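Local coordinates for stage II sporulation protein E (SpoIIE) (PDB 3ZT9) that is probably a manganese-dependent PP2C-type serine/threonine phosphatase that takes part in stressosome signalling linked to secondary messenger control, at residues A22-R27 against F33-D38; N67-C72 against A99-I104; C87-R92 against D143-H148. All coordinates share one frame; numbering follows the deposited sequence. Where two conformers were deposited one is given.

Interaction 1 of 3, residues A22-R27 against F33-D38. With MN (manganese (II) ion), chain B; MN (manganese (II) ion), chain C.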
loop_
_atom_site.group_PDB
_atom_site.type_symbol
_atom_site.label_atom_id
_atom_site.label_comp_id
_atom_site.label_asym_id
_atom_site.label_seq_id
_atom_site.Cartn_x
_atom_site.Cartn_y
_atom_site.Cartn_z
ATOM N N ALA A 22 -0.863 6.306 -5.629
ATOM C CA ALA A 22 0.143 6.968 -4.816
ATOM C C ALA A 22 0.730 6.027 -3.770
ATOM O O ALA A 22 0.040 5.144 -3.284
ATOM C CB ALA A 22 -0.454 8.194 -4.125
ATOM N N CYS A 23 1.994 6.264 -3.408
ATOM C CA CYS A 23 2.716 5.494 -2.379
ATOM C C CYS A 23 3.220 6.403 -1.245
ATOM O O CYS A 23 3.575 7.562 -1.474
ATOM C CB CYS A 23 3.936 4.788 -3.019
ATOM S SG CYS A 23 3.433 3.524 -4.192
ATOM N N LEU A 24 3.270 5.856 -0.028
ATOM C CA LEU A 24 3.863 6.534 1.127
ATOM C C LEU A 24 4.740 5.536 1.871
ATOM O O LEU A 24 4.341 4.396 2.091
ATOM C CB LEU A 24 2.772 6.992 2.093
ATOM C CG LEU A 24 3.264 7.591 3.417
ATOM C CD1 LEU A 24 3.902 8.937 3.186
ATOM C CD2 LEU A 24 2.106 7.726 4.382
ATOM N N VAL A 25 5.951 5.951 2.190
ATOM C CA VAL A 25 6.806 5.247 3.143
ATOM C C VAL A 25 7.234 6.293 4.140
ATOM O O VAL A 25 7.852 7.286 3.772
ATOM C CB VAL A 25 8.064 4.619 2.482
ATOM C CG1 VAL A 25 8.953 4.013 3.533
ATOM C CG2 VAL A 25 7.586 3.563 1.441
ATOM N N LYS A 26 6.937 6.076 5.409
ATOM C CA LYS A 26 7.279 7.069 6.415
ATOM C C LYS A 26 7.800 6.381 7.665
ATOM O O LYS A 26 7.198 5.436 8.148
ATOM C CB LYS A 26 6.053 7.952 6.707
ATOM C CG LYS A 26 6.332 9.165 7.634
ATOM C CD LYS A 26 7.592 9.930 7.217
ATOM C CE LYS A 26 7.868 11.229 8.027
ATOM N NZ LYS A 26 8.216 11.102 9.487
ATOM N N ARG A 27 8.954 6.835 8.145
ATOM C CA ARG A 27 9.657 6.189 9.233
ATOM C C ARG A 27 9.563 7.122 10.411
ATOM O O ARG A 27 9.855 8.318 10.307
ATOM C CB ARG A 27 11.125 5.923 8.874
ATOM C CG ARG A 27 11.334 5.413 7.446
ATOM C CD ARG A 27 12.775 4.996 7.191
ATOM N NE ARG A 27 12.992 4.522 5.819
ATOM C CZ ARG A 27 13.298 3.268 5.491
ATOM N NH1 ARG A 27 13.420 2.335 6.429
ATOM N NH2 ARG A 27 13.486 2.944 4.222
ATOM N N PHE A 33 5.536 3.198 8.367
ATOM C CA PHE A 33 4.239 3.106 7.728
ATOM C C PHE A 33 4.427 2.955 6.222
ATOM O O PHE A 33 5.252 3.628 5.610
ATOM C CB PHE A 33 3.420 4.352 8.004
ATOM C CG PHE A 33 3.089 4.543 9.474
ATOM C CD1 PHE A 33 4.053 5.024 10.354
ATOM C CD2 PHE A 33 1.825 4.254 9.958
ATOM C CE1 PHE A 33 3.754 5.215 11.716
ATOM C CE2 PHE A 33 1.520 4.464 11.300
ATOM C CZ PHE A 33 2.489 4.956 12.172
ATOM N N LEU A 34 3.647 2.055 5.644
ATOM C CA LEU A 34 3.735 1.774 4.214
ATOM C C LEU A 34 2.334 1.848 3.665
ATOM O O LEU A 34 1.476 1.129 4.147
ATOM C CB LEU A 34 4.247 0.325 3.971
ATOM C CG LEU A 34 5.537 -0.087 4.705
ATOM C CD1 LEU A 34 5.714 -1.589 4.560
ATOM C CD2 LEU A 34 6.736 0.612 4.120
ATOM N N ALA A 35 2.102 2.658 2.637
ATOM C CA ALA A 35 0.743 2.822 2.162
ATOM C C ALA A 35 0.697 2.914 0.655
ATOM O O ALA A 35 1.590 3.514 0.026
ATOM C CB ALA A 35 0.091 4.111 2.779
ATOM N N VAL A 36 -0.380 2.362 0.076
ATOM C CA VAL A 36 -0.626 2.568 -1.352
ATOM C C VAL A 36 -2.066 3.006 -1.522
ATOM O O VAL A 36 -2.958 2.416 -0.947
ATOM C CB VAL A 36 -0.375 1.263 -2.198
ATOM C CG1 VAL A 36 -0.772 1.464 -3.656
ATOM C CG2 VAL A 36 1.126 0.821 -2.110
ATOM N N GLY A 37 -2.300 4.008 -2.360
ATOM C CA GLY A 37 -3.663 4.422 -2.646
ATOM C C GLY A 37 -3.881 4.331 -4.152
ATOM O O GLY A 37 -2.942 4.477 -4.948
ATOM N N ASP A 38 -5.133 4.111 -4.545
ATOM C CA ASP A 38 -5.476 4.069 -5.958
ATOM C C ASP A 38 -6.706 4.940 -6.113
ATOM O O ASP A 38 -7.757 4.558 -5.651
ATOM C CB ASP A 38 -5.778 2.592 -6.341
ATOM C CG ASP A 38 -6.301 2.422 -7.761
ATOM O OD1 ASP A 38 -6.648 3.436 -8.400
ATOM O OD2 ASP A 38 -6.387 1.268 -8.241
HETATM MN MN MN B . -7.403 4.327 -10.199
HETATM MN MN MN C . -6.372 0.636 -10.379
HETATM O O HOH W 1 -5.296 4.853 -10.404
HETATM O O HOH W 2 -9.281 3.012 -10.024
HETATM O O HOH W 3 -7.164 2.459 -11.395
HETATM O O HOH W 4 -8.591 0.387 -10.519
HETATM O O HOH W 5 -4.293 1.344 -10.373
#
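Residues Ala22-Arg27 and Phe33-Asp38 are the two arms of a beta hairpin. Their axes run antiparallel, at 171° and 4.7 Å at closest approach. Three hydrogen-bonded pairs, Ala22 with Gly37, Leu24 with Ala35 and Lys26 with Phe33, each give two backbone bonds. Gly37 N reaches Ala22 O at 2.8 Å, in the carbonyl plane. Phe33 N reaches Lys26 O at 2.8 Å, with an N-H...O angle of 174°. The non-hydrogen-bonded pairs Cys23-Val36 and Val25-Leu34 alternate with them. There the alpha carbons add CA-H...O contacts, such as Val25 CA to Phe33 O at 3.3 Å.

The side chains divide between two faces. On one, Val25 and Leu34 lie side by side and point the same way. Leu34 CD2 touches Val25 CG2 at 4.1 Å and lies equally near CG1. Further along, Cys23 SG meets Val36 CG2 at 4.1 Å. The other face carries Leu24 and Ala35, whose CB atoms are 4.0 Å apart, and Phe33. The Phe33 ring has Lys26 O at its edge, in plane.

Asp38 follows the last pair. Its CG is anti to the backbone N (chi1 174°), and the carboxylate bridges two manganese ions. OD1 binds one at 2.1 Å and OD2 binds the other. Gly39 and Gly41 share the first ion with Asp38; Asp150 and Asp185 share the second. Such a two-metal centre is the hallmark of PP2C-type phosphatases.

Strand 31-39 continues the sheet through backbone bonds to strand 82-90. Helix 43-60 covers the face of Ala22, Leu24 and Ala35 through Glu51, Ile54 and Met57. On the opposite face, Cys23 and Val25 pack against Ile8 of strand 6-11, in the second sheet.

Interaction 2 of 3, residues N67-C72 against A99-I104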
loop_
_atom_site.group_PDB
_atom_site.type_symbol
_atom_site.label_atom_id
_atom_site.label_comp_id
_atom_site.label_asym_id
_atom_site.label_seq_id
_atom_site.Cartn_x
_atom_site.Cartn_y
_atom_site.Cartn_z
ATOM N N ASN A 67 -8.825 5.683 13.175
ATOM C CA ASN A 67 -8.812 7.127 12.967
ATOM C C ASN A 67 -8.220 7.493 11.606
ATOM O O ASN A 67 -8.762 8.342 10.892
ATOM C CB ASN A 67 -8.027 7.829 14.061
ATOM C CG ASN A 67 -8.259 9.325 14.056
ATOM O OD1 ASN A 67 -9.369 9.794 14.324
ATOM N ND2 ASN A 67 -7.221 10.084 13.741
ATOM N N ILE A 68 -7.119 6.850 11.239
ATOM C CA ILE A 68 -6.446 7.178 9.981
ATOM C C ILE A 68 -7.385 7.016 8.784
ATOM O O ILE A 68 -7.501 7.911 7.948
ATOM C CB ILE A 68 -5.192 6.343 9.767
ATOM C CG1 ILE A 68 -4.070 6.800 10.705
ATOM C CG2 ILE A 68 -4.714 6.447 8.297
ATOM C CD1 ILE A 68 -2.982 5.729 10.899
ATOM N N PHE A 69 -8.103 5.902 8.730
ATOM C CA PHE A 69 -8.963 5.623 7.586
ATOM C C PHE A 69 -10.214 6.471 7.619
ATOM O O PHE A 69 -10.690 6.890 6.579
ATOM C CB PHE A 69 -9.297 4.110 7.532
ATOM C CG PHE A 69 -8.259 3.306 6.809
ATOM C CD1 PHE A 69 -8.339 3.135 5.439
ATOM C CD2 PHE A 69 -7.189 2.790 7.484
ATOM C CE1 PHE A 69 -7.355 2.422 4.740
ATOM C CE2 PHE A 69 -6.208 2.055 6.815
ATOM C CZ PHE A 69 -6.295 1.868 5.437
ATOM N N GLN A 70 -10.717 6.764 8.820
ATOM C CA GLN A 70 -11.906 7.608 8.982
ATOM C C GLN A 70 -11.609 9.045 8.539
ATOM O O GLN A 70 -12.396 9.640 7.835
ATOM C CB GLN A 70 -12.451 7.559 10.429
ATOM C CG GLN A 70 -13.171 6.246 10.760
ATOM C CD GLN A 70 -13.633 6.167 12.205
ATOM O OE1 GLN A 70 -13.356 7.057 13.014
ATOM N NE2 GLN A 70 -14.347 5.099 12.535
ATOM N N LEU A 71 -10.452 9.595 8.900
ATOM C CA LEU A 71 -10.089 10.915 8.396
ATOM C C LEU A 71 -9.860 10.900 6.868
ATOM O O LEU A 71 -10.236 11.849 6.186
ATOM C CB LEU A 71 -8.872 11.510 9.117
ATOM C CG LEU A 71 -8.446 12.907 8.600
ATOM C CD1 LEU A 71 -8.114 12.868 7.136
ATOM C CD2 LEU A 71 -9.488 14.001 8.791
ATOM N N CYS A 72 -9.217 9.855 6.335
ATOM C CA CYS A 72 -9.031 9.727 4.884
ATOM C C CYS A 72 -10.349 9.854 4.160
ATOM O O CYS A 72 -10.469 10.596 3.177
ATOM C CB CYS A 72 -8.463 8.349 4.505
ATOM S SG CYS A 72 -6.713 8.216 4.584
ATOM N N ALA A 99 -4.503 -2.637 7.340
ATOM C CA ALA A 99 -5.927 -2.665 6.917
ATOM C C ALA A 99 -6.043 -2.168 5.486
ATOM O O ALA A 99 -5.137 -1.479 4.997
ATOM C CB ALA A 99 -6.761 -1.797 7.848
ATOM N N ILE A 100 -7.149 -2.514 4.832
ATOM C CA ILE A 100 -7.335 -2.159 3.428
ATOM C C ILE A 100 -8.783 -1.799 3.226
ATOM O O ILE A 100 -9.650 -2.567 3.630
ATOM C CB ILE A 100 -7.049 -3.367 2.468
ATOM C CG1 ILE A 100 -5.656 -3.951 2.744
ATOM C CG2 ILE A 100 -7.151 -2.911 0.989
ATOM C CD1 ILE A 100 -5.482 -5.319 2.126
ATOM N N VAL A 101 -9.043 -0.647 2.613
ATOM C CA VAL A 101 -10.400 -0.339 2.164
ATOM C C VAL A 101 -10.342 -0.387 0.641
ATOM O O VAL A 101 -9.611 0.374 0.008
ATOM C CB VAL A 101 -10.918 1.030 2.683
ATOM C CG1 VAL A 101 -12.285 1.336 2.087
ATOM C CG2 VAL A 101 -11.016 0.995 4.195
ATOM N N GLY A 102 -11.101 -1.305 0.051
ATOM C CA GLY A 102 -11.102 -1.434 -1.387
ATOM C C GLY A 102 -10.181 -2.563 -1.819
ATOM O O GLY A 102 -10.051 -3.543 -1.104
ATOM N N ASN A 103 -9.572 -2.458 -2.991
ATOM C CA ASN A 103 -8.888 -3.633 -3.546
ATOM C C ASN A 103 -7.377 -3.466 -3.728
ATOM O O ASN A 103 -6.803 -3.999 -4.638
ATOM C CB ASN A 103 -9.508 -4.057 -4.860
ATOM C CG ASN A 103 -9.244 -3.062 -5.964
ATOM O OD1 ASN A 103 -8.883 -1.913 -5.694
ATOM N ND2 ASN A 103 -9.418 -3.494 -7.213
ATOM N N ILE A 104 -6.731 -2.750 -2.838
ATOM C CA ILE A 104 -5.287 -2.779 -2.829
ATOM C C ILE A 104 -4.857 -4.184 -2.281
ATOM O O ILE A 104 -5.552 -4.771 -1.447
ATOM C CB ILE A 104 -4.734 -1.678 -1.902
ATOM C CG1 ILE A 104 -5.200 -0.287 -2.360
ATOM C CG2 ILE A 104 -3.203 -1.772 -1.822
ATOM C CD1 ILE A 104 -4.684 0.179 -3.734
#
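Phe69 reaches from helix 65-76 to Ala99 and Val101 at the end of strand 95-101. It is the one residue of Asn67-Cys72 that touches Ala99-Ile104. Its CB leaves the helix toward the strand and carries the ring to it. The ring reaches Ala99 and Val101, two alternate residues that point toward the helix.

From CG the ring parts into two branches. On one, CD1 meets Val101 CG2 at 3.6 Å, the closest approach between the side chains. The next atom, Phe69 CE1, is still 4.0 Å from Val101 CG2. Val101 and Phe69 slide past each other in opposite directions. The CG2 methyl is placed for this because it stands beside the backbone N of Val101, while CG1 lies anti to that N (chi1 175°). On the other branch, CE2 touches Ala99 CB at 4.0 Å. The tip, CZ, comes to 3.6 Å from Ala99 O. Val101 CG2 and Ala99 O both approach the ring obliquely. The contact is apolar apart from that carbonyl oxygen. All three residues are buried.

Ile100, between the two, points away from the helix. Its side chain packs on Ala85 of strand 82-90.

This is helix-on-sheet packing, part of the helical layer on one side of an alpha-beta-beta-alpha fold of the PP2C type. Tyr128 from a loop also packs against Phe69, and Thr120 and Leu132 against Val101. Ala99 and Val101 form backbone hydrogen bonds with Leu86 and Ala84 of strand 82-90, while Ile68 and Cys72 touch Met57 of helix 43-60.

Interaction 3 of 3, residues C87-R92 against D143-H148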
loop_
_atom_site.group_PDB
_atom_site.type_symbol
_atom_site.label_atom_id
_atom_site.label_comp_id
_atom_site.label_asym_id
_atom_site.label_seq_id
_atom_site.Cartn_x
_atom_site.Cartn_y
_atom_site.Cartn_z
ATOM N N CYS A 87 0.028 -0.432 6.109
ATOM C CA CYS A 87 0.675 -1.388 7.022
ATOM C C CYS A 87 1.484 -0.580 8.000
ATOM O O CYS A 87 2.231 0.315 7.606
ATOM C CB CYS A 87 1.673 -2.300 6.297
ATOM S SG CYS A 87 0.984 -3.528 5.201
ATOM N N ARG A 88 1.379 -0.910 9.271
ATOM C CA ARG A 88 2.145 -0.193 10.288
ATOM C C ARG A 88 3.050 -1.250 10.898
ATOM O O ARG A 88 2.561 -2.215 11.456
ATOM C CB ARG A 88 1.223 0.406 11.361
ATOM C CG ARG A 88 1.964 1.072 12.559
ATOM C CD ARG A 88 0.906 1.611 13.592
ATOM N NE ARG A 88 1.478 2.451 14.651
ATOM C CZ ARG A 88 2.110 1.979 15.715
ATOM N NH1 ARG A 88 2.279 0.669 15.868
ATOM N NH2 ARG A 88 2.585 2.813 16.627
ATOM N N VAL A 89 4.350 -1.092 10.726
ATOM C CA VAL A 89 5.309 -2.110 11.185
ATOM C C VAL A 89 6.135 -1.580 12.331
ATOM O O VAL A 89 6.975 -0.694 12.153
ATOM C CB VAL A 89 6.254 -2.489 10.042
ATOM C CG1 VAL A 89 7.091 -3.699 10.431
ATOM C CG2 VAL A 89 5.414 -2.742 8.771
ATOM N N ASP A 90 5.875 -2.091 13.521
ATOM C CA ASP A 90 6.582 -1.668 14.690
ATOM C C ASP A 90 7.750 -2.595 14.898
ATOM O O ASP A 90 7.620 -3.586 15.570
ATOM C CB ASP A 90 5.598 -1.768 15.848
ATOM C CG ASP A 90 6.098 -1.168 17.099
ATOM O OD1 ASP A 90 7.323 -1.003 17.310
ATOM O OD2 ASP A 90 5.198 -0.897 17.924
ATOM N N ARG A 91 8.900 -2.275 14.321
ATOM C CA ARG A 91 9.997 -3.235 14.341
ATOM C C ARG A 91 10.592 -3.410 15.734
ATOM O O ARG A 91 11.030 -4.486 16.096
ATOM C CB ARG A 91 11.042 -2.802 13.316
ATOM C CG ARG A 91 10.431 -2.626 11.942
ATOM C CD ARG A 91 11.479 -2.184 10.939
ATOM N NE ARG A 91 12.482 -3.223 10.738
ATOM C CZ ARG A 91 13.798 -3.058 10.836
ATOM N NH1 ARG A 91 14.342 -1.879 11.165
ATOM N NH2 ARG A 91 14.574 -4.104 10.602
ATOM N N ARG A 92 10.545 -2.360 16.537
ATOM C CA ARG A 92 11.109 -2.404 17.878
ATOM C C ARG A 92 10.288 -3.321 18.794
ATOM O O ARG A 92 10.839 -4.089 19.592
ATOM C CB ARG A 92 11.193 -0.992 18.445
ATOM C CG ARG A 92 9.861 -0.287 18.412
ATOM C CD ARG A 92 9.781 0.870 19.359
ATOM N NE ARG A 92 8.406 1.344 19.505
ATOM C CZ ARG A 92 8.003 2.551 19.153
ATOM N NH1 ARG A 92 8.846 3.436 18.678
ATOM N NH2 ARG A 92 6.741 2.867 19.316
ATOM N N ASP A 143 11.249 -10.579 7.641
ATOM C CA ASP A 143 9.892 -10.643 7.090
ATOM C C ASP A 143 9.764 -9.611 5.966
ATOM O O ASP A 143 10.346 -8.534 6.055
ATOM C CB ASP A 143 8.880 -10.331 8.176
ATOM C CG ASP A 143 8.820 -11.419 9.262
ATOM O OD1 ASP A 143 9.451 -12.481 9.121
ATOM O OD2 ASP A 143 8.130 -11.199 10.269
ATOM N N LEU A 144 8.979 -9.934 4.948
ATOM C CA LEU A 144 8.921 -9.132 3.726
ATOM C C LEU A 144 7.508 -8.624 3.587
ATOM O O LEU A 144 6.555 -9.334 3.933
ATOM C CB LEU A 144 9.284 -9.996 2.541
ATOM C CG LEU A 144 10.483 -10.927 2.759
ATOM C CD1 LEU A 144 10.495 -12.120 1.835
ATOM C CD2 LEU A 144 11.690 -10.102 2.547
ATOM N N PHE A 145 7.351 -7.390 3.088
ATOM C CA PHE A 145 6.009 -6.856 2.864
ATOM C C PHE A 145 5.908 -6.476 1.394
ATOM O O PHE A 145 6.807 -5.843 0.846
ATOM C CB PHE A 145 5.799 -5.595 3.715
ATOM C CG PHE A 145 5.767 -5.848 5.215
ATOM C CD1 PHE A 145 6.929 -6.122 5.931
ATOM C CD2 PHE A 145 4.574 -5.822 5.899
ATOM C CE1 PHE A 145 6.874 -6.380 7.308
ATOM C CE2 PHE A 145 4.506 -6.094 7.251
ATOM C CZ PHE A 145 5.673 -6.358 7.965
ATOM N N LEU A 146 4.818 -6.856 0.744
ATOM C CA LEU A 146 4.574 -6.454 -0.626
ATOM C C LEU A 146 3.191 -5.762 -0.625
ATOM O O LEU A 146 2.239 -6.295 -0.029
ATOM C CB LEU A 146 4.480 -7.699 -1.534
ATOM C CG LEU A 146 3.887 -7.430 -2.927
ATOM C CD1 LEU A 146 4.814 -6.611 -3.855
ATOM C CD2 LEU A 146 3.565 -8.777 -3.533
ATOM N N ILE A 147 3.076 -4.589 -1.249
ATOM C CA ILE A 147 1.790 -3.922 -1.358
ATOM C C ILE A 147 1.672 -3.490 -2.822
ATOM O O ILE A 147 2.610 -2.931 -3.370
ATOM C CB ILE A 147 1.649 -2.629 -0.426
ATOM C CG1 ILE A 147 1.988 -2.976 1.054
ATOM C CG2 ILE A 147 0.194 -2.013 -0.572
ATOM C CD1 ILE A 147 1.964 -1.798 2.056
ATOM N N HIS A 148 0.538 -3.736 -3.455
ATOM C CA HIS A 148 0.370 -3.195 -4.798
ATOM C C HIS A 148 -1.071 -2.856 -5.138
ATOM O O HIS A 148 -2.005 -3.468 -4.646
ATOM C CB HIS A 148 0.988 -4.165 -5.858
ATOM C CG HIS A 148 0.372 -5.526 -5.901
ATOM N ND1 HIS A 148 -0.795 -5.795 -6.591
ATOM C CD2 HIS A 148 0.764 -6.704 -5.350
ATOM C CE1 HIS A 148 -1.090 -7.081 -6.462
ATOM N NE2 HIS A 148 -0.171 -7.648 -5.703
#
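The interior between the two stacked beta sheets of the fold is where Cys87 and Val89 meet Phe145 and Ile147. Strands 87-90 and 144-148 belong to different sheets. Their axes are 10.3 Å apart at closest approach and run at 164°, nearly antiparallel. The gap is bridged by side chains.

Val89 and Phe145 come from opposite directions. Val89 CG2 sits over one face of the Phe145 ring, offset toward the rim, in a CH-pi contact 4.0 Å from the centroid and 25° off the ring normal. Its nearest ring atom is CZ, at 3.7 Å. Val89 CG1 also reaches Phe145 CZ, at 3.9 Å, so both methyls of the valine bear on the outer end of the ring.

Such a sandwich of two antiparallel sheets is the core of PP2C-type phosphatases, and this contact joins the two sheets on their facing sides. Cys87 has two conformers. In the one given, SG lies beside its own backbone N (chi1 -71°) and reaches Ile147 CD1 at 3.7 Å. Cys87 SG also approaches Phe145 CD2 obliquely, at 4.3 Å. With an alanine in place of this phenylalanine, both Val89 methyls would probably lose their ring partner and a gap would open between the sheets.

Ile108 of strand 105-110 packs against Phe145, and Val106 of the same strand against Cys87. Ile147 also touches Leu34 and Val36 of strand 31-39. Past the end of the strand, Arg91 turns to Glu141 in a salt bridge and to Tyr139 in a hydrogen bond.

In the fold
All three contacts are buried, but they hold the fold together in different ways. Interaction 1 joins neighbouring strands within one sheet and rests on paired backbone bonds. Interactions 2 and 3 join separate layers through apolar side chains: interaction 2 sets a helix on the outer side of that sheet, and interaction 3 closes its inner side against the second sheet. Strand 82-90 of interaction 3 lies between strands 31-39 and 95-101, so the three contacts share one sheet. Ile104 of interaction 2 touches Asp38 of interaction 1 and Ile147 of interaction 3. Interaction 1 alone reaches the paired manganese ions.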